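PDB 4LYP: Exo-beta-1,4-mannosidase from Rhizomucor miehei, which probably hydrolyses terminal beta-mannose residues from the non-reducing ends of beta-1,4-mannosides as a family 5 glycoside hydrolase, and also carries out transglycosylation. Local coordinates for residues F36-I41 / A258-V263; R97-S102 / L149-Q154; D343-P348 / P360-D365; G393-S398 / V423-T428. One frame throughout, in Å; residues are numbered along the deposited sequence.

Interaction 1: residues F36-I41 / A258-V263; sequences FAFVKI and APKHLV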
loop_
_atom_site.group_PDB
_atom_site.type_symbol
_atom_site.label_atom_id
_atom_site.label_comp_id
_atom_site.label_asym_id
_atom_site.label_seq_id
_atom_site.Cartn_x
_atom_site.Cartn_y
_atom_site.Cartn_z
ATOM N N PHE A 36 19.030 15.867 -5.884
ATOM C CA PHE A 36 17.952 16.871 -5.683
ATOM C C PHE A 36 16.508 16.313 -5.767
ATOM O O PHE A 36 15.633 16.712 -5.014
ATOM C CB PHE A 36 18.172 18.004 -6.710
ATOM C CG PHE A 36 17.469 19.295 -6.411
ATOM C CD1 PHE A 36 17.649 19.996 -5.233
ATOM C CD2 PHE A 36 16.727 19.871 -7.427
ATOM C CE1 PHE A 36 17.051 21.259 -5.064
ATOM C CE2 PHE A 36 16.130 21.105 -7.280
ATOM C CZ PHE A 36 16.280 21.772 -6.079
ATOM N N ALA A 37 16.321 15.376 -6.672
ATOM C CA ALA A 37 15.037 14.773 -6.964
ATOM C C ALA A 37 14.655 13.644 -6.046
ATOM O O ALA A 37 13.508 13.154 -6.098
ATOM C CB ALA A 37 15.003 14.313 -8.429
ATOM N N PHE A 38 15.562 13.203 -5.150
ATOM C CA PHE A 38 15.178 12.128 -4.221
ATOM C C PHE A 38 14.353 12.725 -3.111
ATOM O O PHE A 38 14.695 13.783 -2.533
ATOM C CB PHE A 38 16.413 11.440 -3.647
ATOM C CG PHE A 38 17.099 10.549 -4.654
ATOM C CD1 PHE A 38 16.873 9.159 -4.686
ATOM C CD2 PHE A 38 17.949 11.078 -5.626
ATOM C CE1 PHE A 38 17.407 8.371 -5.651
ATOM C CE2 PHE A 38 18.498 10.243 -6.593
ATOM C CZ PHE A 38 18.274 8.870 -6.557
ATOM N N VAL A 39 13.309 11.995 -2.708
ATOM C CA VAL A 39 12.531 12.426 -1.522
ATOM C C VAL A 39 13.391 12.160 -0.306
ATOM O O VAL A 39 14.034 11.105 -0.187
ATOM C CB VAL A 39 11.187 11.661 -1.464
ATOM C CG1 VAL A 39 10.415 12.117 -0.226
ATOM C CG2 VAL A 39 10.390 11.875 -2.708
ATOM N N LYS A 40 13.373 13.119 0.652
ATOM C CA LYS A 40 14.236 13.036 1.840
ATOM C C LYS A 40 13.383 13.361 3.044
ATOM O O LYS A 40 12.256 13.872 2.926
ATOM C CB LYS A 40 15.382 14.071 1.757
ATOM C CG LYS A 40 16.151 13.951 0.473
ATOM C CD LYS A 40 17.217 15.043 0.318
ATOM C CE LYS A 40 17.811 15.015 -1.116
ATOM N NZ LYS A 40 16.816 15.556 -2.173
ATOM N N ILE A 41 13.929 13.118 4.227
ATOM C CA ILE A 41 13.303 13.629 5.465
ATOM C C ILE A 41 13.888 15.040 5.676
ATOM O O ILE A 41 15.100 15.244 5.594
ATOM C CB ILE A 41 13.618 12.734 6.680
ATOM C CG1 ILE A 41 13.332 11.258 6.393
ATOM C CG2 ILE A 41 12.869 13.287 7.933
ATOM C CD1 ILE A 41 11.864 11.035 6.050
ATOM N N ALA A 258 20.190 0.368 -0.979
ATOM C CA ALA A 258 19.815 1.559 -1.764
ATOM C C ALA A 258 20.001 2.786 -0.873
ATOM O O ALA A 258 19.034 3.353 -0.350
ATOM C CB ALA A 258 18.339 1.458 -2.268
ATOM N N PRO A 259 21.271 3.249 -0.689
ATOM C CA PRO A 259 21.519 4.276 0.315
ATOM C C PRO A 259 20.917 5.640 0.003
ATOM O O PRO A 259 20.798 6.448 0.926
ATOM C CB PRO A 259 23.047 4.386 0.384
ATOM C CG PRO A 259 23.548 3.381 -0.510
ATOM C CD PRO A 259 22.500 2.602 -1.189
ATOM N N LYS A 260 20.473 5.880 -1.239
ATOM C CA LYS A 260 19.870 7.160 -1.552
ATOM C C LYS A 260 18.387 7.257 -1.177
ATOM O O LYS A 260 17.835 8.346 -1.246
ATOM C CB LYS A 260 19.987 7.443 -3.052
ATOM C CG LYS A 260 21.463 7.570 -3.501
ATOM C CD LYS A 260 21.588 7.738 -4.995
ATOM C CE LYS A 260 23.062 7.975 -5.405
ATOM N NZ LYS A 260 23.649 9.067 -4.592
ATOM N N HIS A 261 17.752 6.122 -0.819
ATOM C CA HIS A 261 16.286 6.079 -0.640
ATOM C C HIS A 261 15.863 5.992 0.804
ATOM O O HIS A 261 16.528 5.366 1.645
ATOM C CB HIS A 261 15.778 4.851 -1.401
ATOM C CG HIS A 261 15.657 5.061 -2.876
ATOM N ND1 HIS A 261 15.998 4.082 -3.781
ATOM C CD2 HIS A 261 15.121 6.109 -3.585
ATOM C CE1 HIS A 261 15.712 4.525 -4.995
ATOM N NE2 HIS A 261 15.150 5.764 -4.909
ATOM N N LEU A 262 14.700 6.524 1.048
ATOM C CA LEU A 262 13.981 6.325 2.310
ATOM C C LEU A 262 13.530 4.869 2.491
ATOM O O LEU A 262 13.310 4.157 1.498
ATOM C CB LEU A 262 12.779 7.252 2.363
ATOM C CG LEU A 262 13.087 8.735 2.239
ATOM C CD1 LEU A 262 11.775 9.554 2.259
ATOM C CD2 LEU A 262 14.059 9.201 3.347
ATOM N N VAL A 263 13.349 4.493 3.751
ATOM C CA VAL A 263 12.877 3.169 4.131
ATOM C C VAL A 263 11.701 3.310 5.047
ATOM O O VAL A 263 11.712 4.106 6.024
ATOM C CB VAL A 263 14.013 2.331 4.765
ATOM C CG1 VAL A 263 13.516 0.932 5.148
ATOM C CG2 VAL A 263 15.189 2.240 3.814
HETATM O O HOH W 1 14.097 8.521 -1.369
HETATM O O HOH W 2 16.432 9.878 0.546
#
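Val39 O faces the turn that leads into Leu262, and two waters meet it there, each 2.8 Å from the oxygen. Water 1 accepts the amide hydrogen of Leu262, at 3.2 Å from its N, while water 2 lies 2.7 Å from Lys260 O. The two backbones stay too far apart for direct pairing, the nearest CA pair, Lys40 CA and Leu262 CA, being 6.7 Å apart, and this solvent pair fills the gap as a polar bridge. On one side of it, Phe38 reaches across with its ring. Lys260 CB sits over one ring face, 4.1 Å from the centroid, in a CH-pi contact, and in the conformer described, one of two, the aliphatic chain carries on past Phe38 CZ before its amine leaves to a salt bridge with Glu35. His261 comes in at the edge of the same phenyl ring, NE2 being 3.5 Å from Phe38 CE1, with the two ring planes inclined at 53°; this nitrogen is already bonded to Asp227 O. On the other side the contact turns apolar. A chi1 of -58° swings Leu262 CG toward Val39 O, and the branch there sends CD1 to Val39 CG1 at 3.8 Å and CD2 to Ile41 CG1 at 3.7 Å. Strand 40-41 pairs antiparallel with strand 48-50, whose Phe48 touches both Ile41 and Leu262. Strand 262-264 runs parallel to strand 230-234, and the turn entering it follows helix 244-257, so the amino-terminal segment packs where that barrel strand begins.

Interaction 2: residues R97-S102 / L149-Q154; sequences RVMASS and LGNFWQ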
loop_
_atom_site.group_PDB
_atom_site.type_symbol
_atom_site.label_atom_id
_atom_site.label_comp_id
_atom_site.label_asym_id
_atom_site.label_seq_id
_atom_site.Cartn_x
_atom_site.Cartn_y
_atom_site.Cartn_z
ATOM N N ARG A 97 1.508 4.128 -3.778
ATOM C CA ARG A 97 2.015 2.957 -3.031
ATOM C C ARG A 97 1.720 1.744 -3.889
ATOM O O ARG A 97 0.562 1.496 -4.231
ATOM C CB ARG A 97 1.385 2.920 -1.643
ATOM C CG ARG A 97 1.858 1.728 -0.837
ATOM C CD ARG A 97 1.534 1.940 0.628
ATOM N NE ARG A 97 1.831 0.735 1.436
ATOM C CZ ARG A 97 0.955 -0.164 1.864
ATOM N NH1 ARG A 97 -0.300 -0.154 1.436
ATOM N NH2 ARG A 97 1.378 -1.140 2.666
ATOM N N VAL A 98 2.765 1.032 -4.271
ATOM C CA VAL A 98 2.685 -0.024 -5.253
ATOM C C VAL A 98 3.283 -1.308 -4.648
ATOM O O VAL A 98 4.034 -1.266 -3.702
ATOM C CB VAL A 98 3.331 0.357 -6.601
ATOM C CG1 VAL A 98 2.693 1.636 -7.119
ATOM C CG2 VAL A 98 4.824 0.461 -6.484
ATOM N N MET A 99 2.945 -2.407 -5.276
ATOM C CA MET A 99 3.466 -3.692 -4.828
ATOM C C MET A 99 4.580 -4.160 -5.771
ATOM O O MET A 99 4.411 -4.339 -6.915
ATOM C CB MET A 99 2.316 -4.705 -4.752
ATOM C CG MET A 99 2.682 -6.071 -4.155
ATOM S SD MET A 99 3.586 -6.101 -2.545
ATOM C CE MET A 99 2.418 -7.288 -1.967
ATOM N N ALA A 100 5.757 -4.340 -5.185
ATOM C CA ALA A 100 6.972 -4.731 -5.884
ATOM C C ALA A 100 7.380 -6.162 -5.470
ATOM O O ALA A 100 8.586 -6.470 -5.328
ATOM C CB ALA A 100 8.078 -3.765 -5.662
ATOM N N SER A 101 6.375 -7.011 -5.275
ATOM C CA SER A 101 6.593 -8.411 -4.964
ATOM C C SER A 101 5.283 -9.129 -5.300
ATOM O O SER A 101 4.216 -8.521 -5.269
ATOM C CB SER A 101 6.928 -8.614 -3.483
ATOM O OG SER A 101 5.808 -8.404 -2.640
ATOM N N SER A 102 5.424 -10.430 -5.575
ATOM C CA SER A 102 4.279 -11.369 -5.522
ATOM C C SER A 102 4.871 -12.743 -5.738
ATOM O O SER A 102 5.646 -12.955 -6.656
ATOM C CB SER A 102 3.167 -11.048 -6.488
ATOM O OG SER A 102 3.608 -11.025 -7.780
ATOM N N LEU A 149 7.898 -4.279 -0.608
ATOM C CA LEU A 149 8.746 -5.416 -1.021
ATOM C C LEU A 149 8.216 -6.771 -0.611
ATOM O O LEU A 149 8.803 -7.808 -1.013
ATOM C CB LEU A 149 10.150 -5.191 -0.483
ATOM C CG LEU A 149 10.919 -4.065 -1.147
ATOM C CD1 LEU A 149 12.048 -3.596 -0.220
ATOM C CD2 LEU A 149 11.467 -4.572 -2.471
ATOM N N GLY A 150 7.161 -6.809 0.193
ATOM C CA GLY A 150 6.591 -8.080 0.658
ATOM C C GLY A 150 5.270 -7.834 1.286
ATOM O O GLY A 150 4.778 -6.686 1.252
ATOM N N ASN A 151 4.717 -8.872 1.885
ATOM C CA ASN A 151 3.323 -8.772 2.361
ATOM C C ASN A 151 3.127 -9.769 3.450
ATOM O O ASN A 151 3.445 -10.955 3.249
ATOM C CB ASN A 151 2.369 -9.053 1.200
ATOM C CG ASN A 151 0.914 -8.734 1.474
ATOM O OD1 ASN A 151 0.525 -8.232 2.544
ATOM N ND2 ASN A 151 0.114 -8.965 0.457
ATOM N N PHE A 152 2.647 -9.379 4.607
ATOM C CA PHE A 152 2.275 -10.376 5.603
ATOM C C PHE A 152 1.171 -11.261 5.021
ATOM O O PHE A 152 1.144 -12.478 5.336
ATOM C CB PHE A 152 1.843 -9.699 6.894
ATOM C CG PHE A 152 1.611 -10.709 7.977
ATOM C CD1 PHE A 152 2.695 -11.183 8.731
ATOM C CD2 PHE A 152 0.335 -11.280 8.194
ATOM C CE1 PHE A 152 2.524 -12.160 9.683
ATOM C CE2 PHE A 152 0.164 -12.279 9.174
ATOM C CZ PHE A 152 1.285 -12.707 9.911
ATOM N N TRP A 153 0.211 -10.651 4.335
ATOM C CA TRP A 153 -1.010 -11.320 3.955
ATOM C C TRP A 153 -0.871 -12.128 2.689
ATOM O O TRP A 153 0.142 -12.113 1.948
ATOM C CB TRP A 153 -2.168 -10.308 3.877
ATOM C CG TRP A 153 -2.342 -9.606 5.172
ATOM C CD1 TRP A 153 -2.059 -8.283 5.432
ATOM C CD2 TRP A 153 -2.771 -10.156 6.432
ATOM N NE1 TRP A 153 -2.261 -7.993 6.779
ATOM C CE2 TRP A 153 -2.709 -9.131 7.402
ATOM C CE3 TRP A 153 -3.177 -11.463 6.834
ATOM C CZ2 TRP A 153 -3.033 -9.348 8.739
ATOM C CZ3 TRP A 153 -3.461 -11.668 8.177
ATOM C CH2 TRP A 153 -3.402 -10.628 9.131
ATOM N N GLN A 154 -1.963 -12.850 2.377
ATOM C CA GLN A 154 -1.919 -13.946 1.389
ATOM C C GLN A 154 -2.174 -13.527 -0.026
ATOM O O GLN A 154 -2.004 -14.337 -0.954
ATOM C CB GLN A 154 -2.931 -15.038 1.792
ATOM C CG GLN A 154 -4.432 -14.689 1.661
ATOM C CD GLN A 154 -5.029 -13.933 2.850
ATOM O OE1 GLN A 154 -4.370 -13.162 3.567
ATOM N NE2 GLN A 154 -6.345 -14.151 3.057
#
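Met99 and Leu149 bury the larger shares of this contact, Ser101 the next. Ser101 sets its CB against the carbonyl of Leu149, 3.2 Å from the oxygen, and its hydroxyl passes beside the next residue, with OG 3.4 Å from Gly150 CA. The OG lies between the backbone N and the carbonyl carbon (chi1 71°), which turns it along the Gly150 main chain, although its angle to Leu149 O is too poor for a hydrogen bond. Leu149 takes part through its backbone, since its CB points away from the partner segment and carries the side chain to Ile209 and Val212. In the Met99 conformer described, one of two deposited, the chain bends at chi2 (50°) and again at chi3, bringing SD 4.0 Å from Gly150 O and the CE methyl 3.6 Å from Asn151 CB; the side chains cross at about a right angle. That amide is held elsewhere, ND2 by Ser156 and OD1 by Asn237, with a weak bond from Trp153 N to OD1. Trp153 lines the guanidine pocket that also holds Glu238 and Glu416. Strands 95-99 and 144-148 are parallel barrel neighbours, and the contact joins the loops leaving their carboxyl ends, with helix 197-213 packed against Ser101 and Leu149.

Interaction 3: residues D343-P348 / P360-D365; sequences DAWRNP and PTSHKD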
loop_
_atom_site.group_PDB
_atom_site.type_symbol
_atom_site.label_atom_id
_atom_site.label_comp_id
_atom_site.label_asym_id
_atom_site.label_seq_id
_atom_site.Cartn_x
_atom_site.Cartn_y
_atom_site.Cartn_z
ATOM N N ASP A 343 -22.526 2.108 -0.011
ATOM C CA ASP A 343 -23.690 2.274 0.879
ATOM C C ASP A 343 -24.581 1.027 1.035
ATOM O O ASP A 343 -25.771 1.016 0.674
ATOM C CB ASP A 343 -24.576 3.425 0.371
ATOM C CG ASP A 343 -24.023 4.825 0.600
ATOM O OD1 ASP A 343 -23.117 5.025 1.488
ATOM O OD2 ASP A 343 -24.562 5.764 -0.016
ATOM N N ALA A 344 -24.011 -0.049 1.603
ATOM C CA ALA A 344 -24.698 -1.315 1.826
ATOM C C ALA A 344 -25.994 -1.114 2.584
ATOM O O ALA A 344 -26.990 -1.843 2.359
ATOM C CB ALA A 344 -23.802 -2.291 2.587
ATOM N N TRP A 345 -26.026 -0.127 3.486
ATOM C CA TRP A 345 -27.164 0.175 4.319
ATOM C C TRP A 345 -28.409 0.558 3.553
ATOM O O TRP A 345 -29.504 0.536 4.126
ATOM C CB TRP A 345 -26.772 1.266 5.355
ATOM C CG TRP A 345 -26.309 2.546 4.659
ATOM C CD1 TRP A 345 -25.017 2.888 4.329
ATOM C CD2 TRP A 345 -27.144 3.615 4.172
ATOM N NE1 TRP A 345 -24.975 4.086 3.682
ATOM C CE2 TRP A 345 -26.263 4.568 3.548
ATOM C CE3 TRP A 345 -28.549 3.891 4.205
ATOM C CZ2 TRP A 345 -26.697 5.774 2.940
ATOM C CZ3 TRP A 345 -28.985 5.107 3.625
ATOM C CH2 TRP A 345 -28.084 6.022 2.996
ATOM N N ARG A 346 -28.299 0.957 2.294
ATOM C CA ARG A 346 -29.479 1.262 1.514
ATOM C C ARG A 346 -30.306 0.008 1.158
ATOM O O ARG A 346 -31.486 0.119 0.824
ATOM C CB ARG A 346 -29.068 1.988 0.239
ATOM C CG ARG A 346 -28.466 3.344 0.435
ATOM C CD ARG A 346 -27.944 3.967 -0.817
ATOM N NE ARG A 346 -27.398 5.306 -0.622
ATOM C CZ ARG A 346 -28.115 6.398 -0.452
ATOM N NH1 ARG A 346 -27.492 7.524 -0.257
ATOM N NH2 ARG A 346 -29.472 6.339 -0.527
ATOM N N ASN A 347 -29.659 -1.175 1.215
ATOM C CA ASN A 347 -30.306 -2.420 0.845
ATOM C C ASN A 347 -29.569 -3.483 1.652
ATOM O O ASN A 347 -28.849 -4.291 1.124
ATOM C CB ASN A 347 -30.248 -2.640 -0.660
ATOM C CG ASN A 347 -31.011 -3.848 -1.130
ATOM O OD1 ASN A 347 -31.713 -4.519 -0.370
ATOM N ND2 ASN A 347 -30.811 -4.165 -2.390
ATOM N N PRO A 348 -29.736 -3.502 2.983
ATOM C CA PRO A 348 -28.849 -4.277 3.842
ATOM C C PRO A 348 -29.018 -5.795 3.718
ATOM O O PRO A 348 -28.031 -6.462 4.071
ATOM C CB PRO A 348 -29.168 -3.796 5.258
ATOM C CG PRO A 348 -30.577 -3.229 5.163
ATOM C CD PRO A 348 -30.676 -2.672 3.763
ATOM N N PRO A 360 -24.385 3.834 -4.447
ATOM C CA PRO A 360 -23.725 5.069 -4.053
ATOM C C PRO A 360 -22.706 4.901 -2.921
ATOM O O PRO A 360 -22.685 3.884 -2.233
ATOM C CB PRO A 360 -24.873 5.964 -3.539
ATOM C CG PRO A 360 -26.099 5.375 -4.139
ATOM C CD PRO A 360 -25.849 3.903 -4.220
ATOM N N THR A 361 -21.918 5.969 -2.738
ATOM C CA THR A 361 -20.853 6.012 -1.767
ATOM C C THR A 361 -21.033 7.213 -0.854
ATOM O O THR A 361 -20.076 7.895 -0.503
ATOM C CB THR A 361 -19.478 6.011 -2.450
ATOM O OG1 THR A 361 -19.373 7.131 -3.347
ATOM C CG2 THR A 361 -19.215 4.745 -3.231
ATOM N N SER A 362 -22.275 7.491 -0.406
ATOM C CA SER A 362 -22.420 8.697 0.423
ATOM C C SER A 362 -21.709 8.612 1.768
ATOM O O SER A 362 -21.130 9.591 2.192
ATOM C CB SER A 362 -23.873 9.054 0.601
ATOM O OG SER A 362 -24.601 8.069 1.347
ATOM N N HIS A 363 -21.711 7.438 2.427
ATOM C CA HIS A 363 -20.967 7.362 3.688
ATOM C C HIS A 363 -19.491 7.507 3.455
ATOM O O HIS A 363 -18.804 8.269 4.132
ATOM C CB HIS A 363 -21.251 6.037 4.396
ATOM C CG HIS A 363 -22.540 5.996 5.124
ATOM N ND1 HIS A 363 -22.843 5.051 6.078
ATOM C CD2 HIS A 363 -23.643 6.851 5.080
ATOM C CE1 HIS A 363 -24.037 5.297 6.580
ATOM N NE2 HIS A 363 -24.560 6.341 5.964
ATOM N N LYS A 364 -18.967 6.710 2.480
ATOM C CA LYS A 364 -17.552 6.770 2.136
ATOM C C LYS A 364 -17.097 8.179 1.801
ATOM O O LYS A 364 -16.013 8.629 2.184
ATOM C CB LYS A 364 -17.322 5.844 0.945
ATOM C CG LYS A 364 -15.904 5.825 0.387
ATOM C CD LYS A 364 -15.896 4.995 -0.906
ATOM C CE LYS A 364 -14.506 4.588 -1.325
ATOM N NZ LYS A 364 -14.568 3.666 -2.525
ATOM N N ASP A 365 -17.904 8.906 1.003
ATOM C CA ASP A 365 -17.495 10.264 0.566
ATOM C C ASP A 365 -17.385 11.150 1.763
ATOM O O ASP A 365 -16.414 11.943 1.831
ATOM C CB ASP A 365 -18.532 10.797 -0.392
ATOM C CG ASP A 365 -18.478 10.128 -1.769
ATOM O OD1 ASP A 365 -17.701 9.217 -1.971
ATOM O OD2 ASP A 365 -19.261 10.605 -2.600
HETATM O O HOH W 3 -20.387 4.612 1.155
#
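Trp345 and His363 lie face on face in an offset stack, with the five-membered ring of the indole 3.8 Å from the imidazole between centroids and the planes 21° apart. Trp345 NE1 sits over the centre of the imidazole; its N-H makes a weak bond to Asp343 OD1. Arg346 works the opposite side of the indole, its CG against that face and its guanidinium passing over Trp345 CH2, while the edge of the indole meets Ser362 OG in the conformer described. The Asp343 carboxylate is turned to the start of helix 362-380. OD1 takes His363 N on its syn lone pair at 2.9 Å and nearly straight (176°). OD2 is met by three good donors, Ser362 OG at 2.7 Å in that same conformer, Ser362 N from above the carboxylate plane, and Arg346 NE at 2.9 Å in a salt bridge, with a weaker fourth from Arg346 NH1. Asp343 N bonds Pro360 O at 2.8 Å. His363 ND1 goes to Tyr300 OH. A carboxylate that accepts the amides of a helix's first turn from a neighbouring loop probably gains from the helix dipole. This is a beta-alpha loop of the TIM barrel, following strand 333-338, folding back through a short 3-10 turn onto the helix it leads to.

Interaction 4: residues G393-S398 / V423-T428; sequences GGEGRS and VYSNDT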
loop_
_atom_site.group_PDB
_atom_site.type_symbol
_atom_site.label_atom_id
_atom_site.label_comp_id
_atom_site.label_asym_id
_atom_site.label_seq_id
_atom_site.Cartn_x
_atom_site.Cartn_y
_atom_site.Cartn_z
ATOM N N GLY A 393 -9.450 1.983 -8.237
ATOM C CA GLY A 393 -9.925 0.941 -9.164
ATOM C C GLY A 393 -9.893 1.342 -10.594
ATOM O O GLY A 393 -9.824 0.494 -11.484
ATOM N N GLY A 394 -9.965 2.646 -10.902
ATOM C CA GLY A 394 -9.770 3.085 -12.299
ATOM C C GLY A 394 -10.907 2.608 -13.177
ATOM O O GLY A 394 -12.088 2.836 -12.915
ATOM N N GLU A 395 -10.522 1.971 -14.282
ATOM C CA GLU A 395 -11.415 1.455 -15.315
ATOM C C GLU A 395 -11.915 0.065 -14.952
ATOM O O GLU A 395 -12.830 -0.456 -15.620
ATOM C CB GLU A 395 -10.702 1.437 -16.649
ATOM C CG GLU A 395 -10.285 2.805 -17.122
ATOM C CD GLU A 395 -11.482 3.666 -17.468
ATOM O OE1 GLU A 395 -12.208 3.349 -18.463
ATOM O OE2 GLU A 395 -11.814 4.522 -16.680
ATOM N N GLY A 396 -11.327 -0.612 -13.972
ATOM C CA GLY A 396 -11.843 -1.930 -13.579
ATOM C C GLY A 396 -13.200 -1.813 -12.935
ATOM O O GLY A 396 -13.553 -0.754 -12.391
ATOM N N ARG A 397 -14.021 -2.878 -12.949
ATOM C CA ARG A 397 -15.313 -2.878 -12.307
ATOM C C ARG A 397 -15.561 -4.259 -11.757
ATOM O O ARG A 397 -15.210 -5.286 -12.433
ATOM C CB ARG A 397 -16.460 -2.552 -13.317
ATOM C CG ARG A 397 -16.385 -1.130 -13.878
ATOM C CD ARG A 397 -16.775 -0.065 -12.811
ATOM N NE ARG A 397 -16.821 1.298 -13.384
ATOM C CZ ARG A 397 -15.750 2.068 -13.635
ATOM N NH1 ARG A 397 -14.530 1.658 -13.393
ATOM N NH2 ARG A 397 -15.888 3.351 -14.028
ATOM N N SER A 398 -16.232 -4.378 -10.629
ATOM C CA SER A 398 -16.438 -5.681 -10.004
ATOM C C SER A 398 -17.406 -6.547 -10.779
ATOM O O SER A 398 -17.502 -7.761 -10.477
ATOM C CB SER A 398 -16.923 -5.470 -8.604
ATOM O OG SER A 398 -18.103 -4.693 -8.564
ATOM N N VAL A 423 -12.117 2.724 -5.530
ATOM C CA VAL A 423 -12.621 4.008 -6.056
ATOM C C VAL A 423 -12.540 3.911 -7.555
ATOM O O VAL A 423 -11.461 3.834 -8.143
ATOM C CB VAL A 423 -11.725 5.174 -5.575
ATOM C CG1 VAL A 423 -12.190 6.497 -6.216
ATOM C CG2 VAL A 423 -11.765 5.347 -4.050
ATOM N N TYR A 424 -13.722 3.942 -8.231
ATOM C CA TYR A 424 -13.742 3.862 -9.687
ATOM C C TYR A 424 -13.534 5.235 -10.299
ATOM O O TYR A 424 -13.781 6.278 -9.669
ATOM C CB TYR A 424 -15.055 3.246 -10.167
ATOM C CG TYR A 424 -15.267 1.863 -9.618
ATOM C CD1 TYR A 424 -14.365 0.828 -9.888
ATOM C CD2 TYR A 424 -16.370 1.576 -8.843
ATOM C CE1 TYR A 424 -14.562 -0.463 -9.428
ATOM C CE2 TYR A 424 -16.599 0.300 -8.353
ATOM C CZ TYR A 424 -15.695 -0.748 -8.689
ATOM O OH TYR A 424 -15.928 -2.053 -8.276
ATOM N N SER A 425 -13.139 5.234 -11.597
ATOM C CA SER A 425 -12.815 6.479 -12.278
ATOM C C SER A 425 -13.900 7.526 -12.280
ATOM O O SER A 425 -13.570 8.722 -12.323
ATOM C CB SER A 425 -12.460 6.134 -13.728
ATOM O OG SER A 425 -13.523 5.447 -14.332
ATOM N N ASN A 426 -15.147 7.100 -12.230
ATOM C CA ASN A 426 -16.262 8.070 -12.215
ATOM C C ASN A 426 -17.097 8.025 -10.933
ATOM O O ASN A 426 -18.187 8.538 -10.908
ATOM C CB ASN A 426 -17.153 7.823 -13.455
ATOM C CG ASN A 426 -17.768 6.417 -13.426
ATOM O OD1 ASN A 426 -17.380 5.568 -12.660
ATOM N ND2 ASN A 426 -18.722 6.159 -14.291
ATOM N N ASP A 427 -16.520 7.522 -9.841
ATOM C CA ASP A 427 -17.207 7.585 -8.562
ATOM C C ASP A 427 -17.308 9.032 -8.099
ATOM O O ASP A 427 -16.459 9.890 -8.426
ATOM C CB ASP A 427 -16.487 6.731 -7.518
ATOM C CG ASP A 427 -16.861 5.266 -7.598
ATOM O OD1 ASP A 427 -17.785 4.858 -8.365
ATOM O OD2 ASP A 427 -16.228 4.465 -6.834
ATOM N N THR A 428 -18.301 9.306 -7.279
ATOM C CA THR A 428 -18.464 10.645 -6.656
ATOM C C THR A 428 -17.280 10.984 -5.745
ATOM O O THR A 428 -16.944 12.135 -5.514
ATOM C CB THR A 428 -19.775 10.767 -5.900
ATOM O OG1 THR A 428 -19.841 9.680 -4.980
ATOM C CG2 THR A 428 -20.973 10.664 -6.825
#
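Tyr424 and Arg397 make the tight part of this contact: Arg397 CD sits over the middle of the tyrosine ring, 4.0 Å from the centroid and 13° off its normal, in a CH-pi contact. A bend at chi2 (-72°) brings CD there, and the chain then runs on to lay one guanidinium face over Tyr424 CB. Gly396 O presses on the ring, 3.1 Å from Tyr424 CD1. NH1 bonds Gly394 O and Gly396 O, each at 2.8 Å, which fixes the group's rotation. The backbones close up alongside. Gly393 N bonds Val423 O at 2.7 Å, and Ser425 N bonds Gly394 O at 2.9 Å, so this carbonyl serves two donors. Gly394, with its positive phi, turns the chain within the type II' turn from Gly393 to Gly396. Toward the outside the grip slackens. Ser425 OG still receives Arg397 NH2 at 3.2 Å and donates to Glu395 OE2, which also bonds Gln87 of helix 78-90, but Asn426 is exposed, its OD1 coming nearest the arginine, 3.0 Å from Arg397 NH2. At the far end of the ring, Ser398 N gives Tyr424 OH a weak bond, while Ser398 OG turns to Tyr355 O. Short strand 423-424 thus runs parallel to the end of barrel strand 386-394, and the two segments bracket the long loop bearing Glu416, which, with Trp153 and Glu238, lines a guanidine pocket at the carboxyl end of the TIM barrel.

How the interactions relate
Interactions 3 and 4 meet directly: Asp365 OD2 probably hydrogen-bonds Thr428 OG1 at 2.6 Å, and Lys364 NZ packs on Val423 CG2, with centres about 16 Å apart. Interactions 1, 2 and 4 reach one curled sheet. Interaction 1 lies about 20 Å from interaction 2, centre to centre, and about 40 Å from interaction 3, on the opposite side of the chain's centre. Interaction 2 is the one that enters the pocket formed by Trp153, Glu238, Trp293, Asn296 and Glu416, where guanidine is bound and where the sugar probably sits; the side chain of Asn151 is about 8 Å from a bound guanidine. The side chain of Ile41 lies about 9 Å from a guanidine, probably the second one, bound near Lys46 and Tyr55.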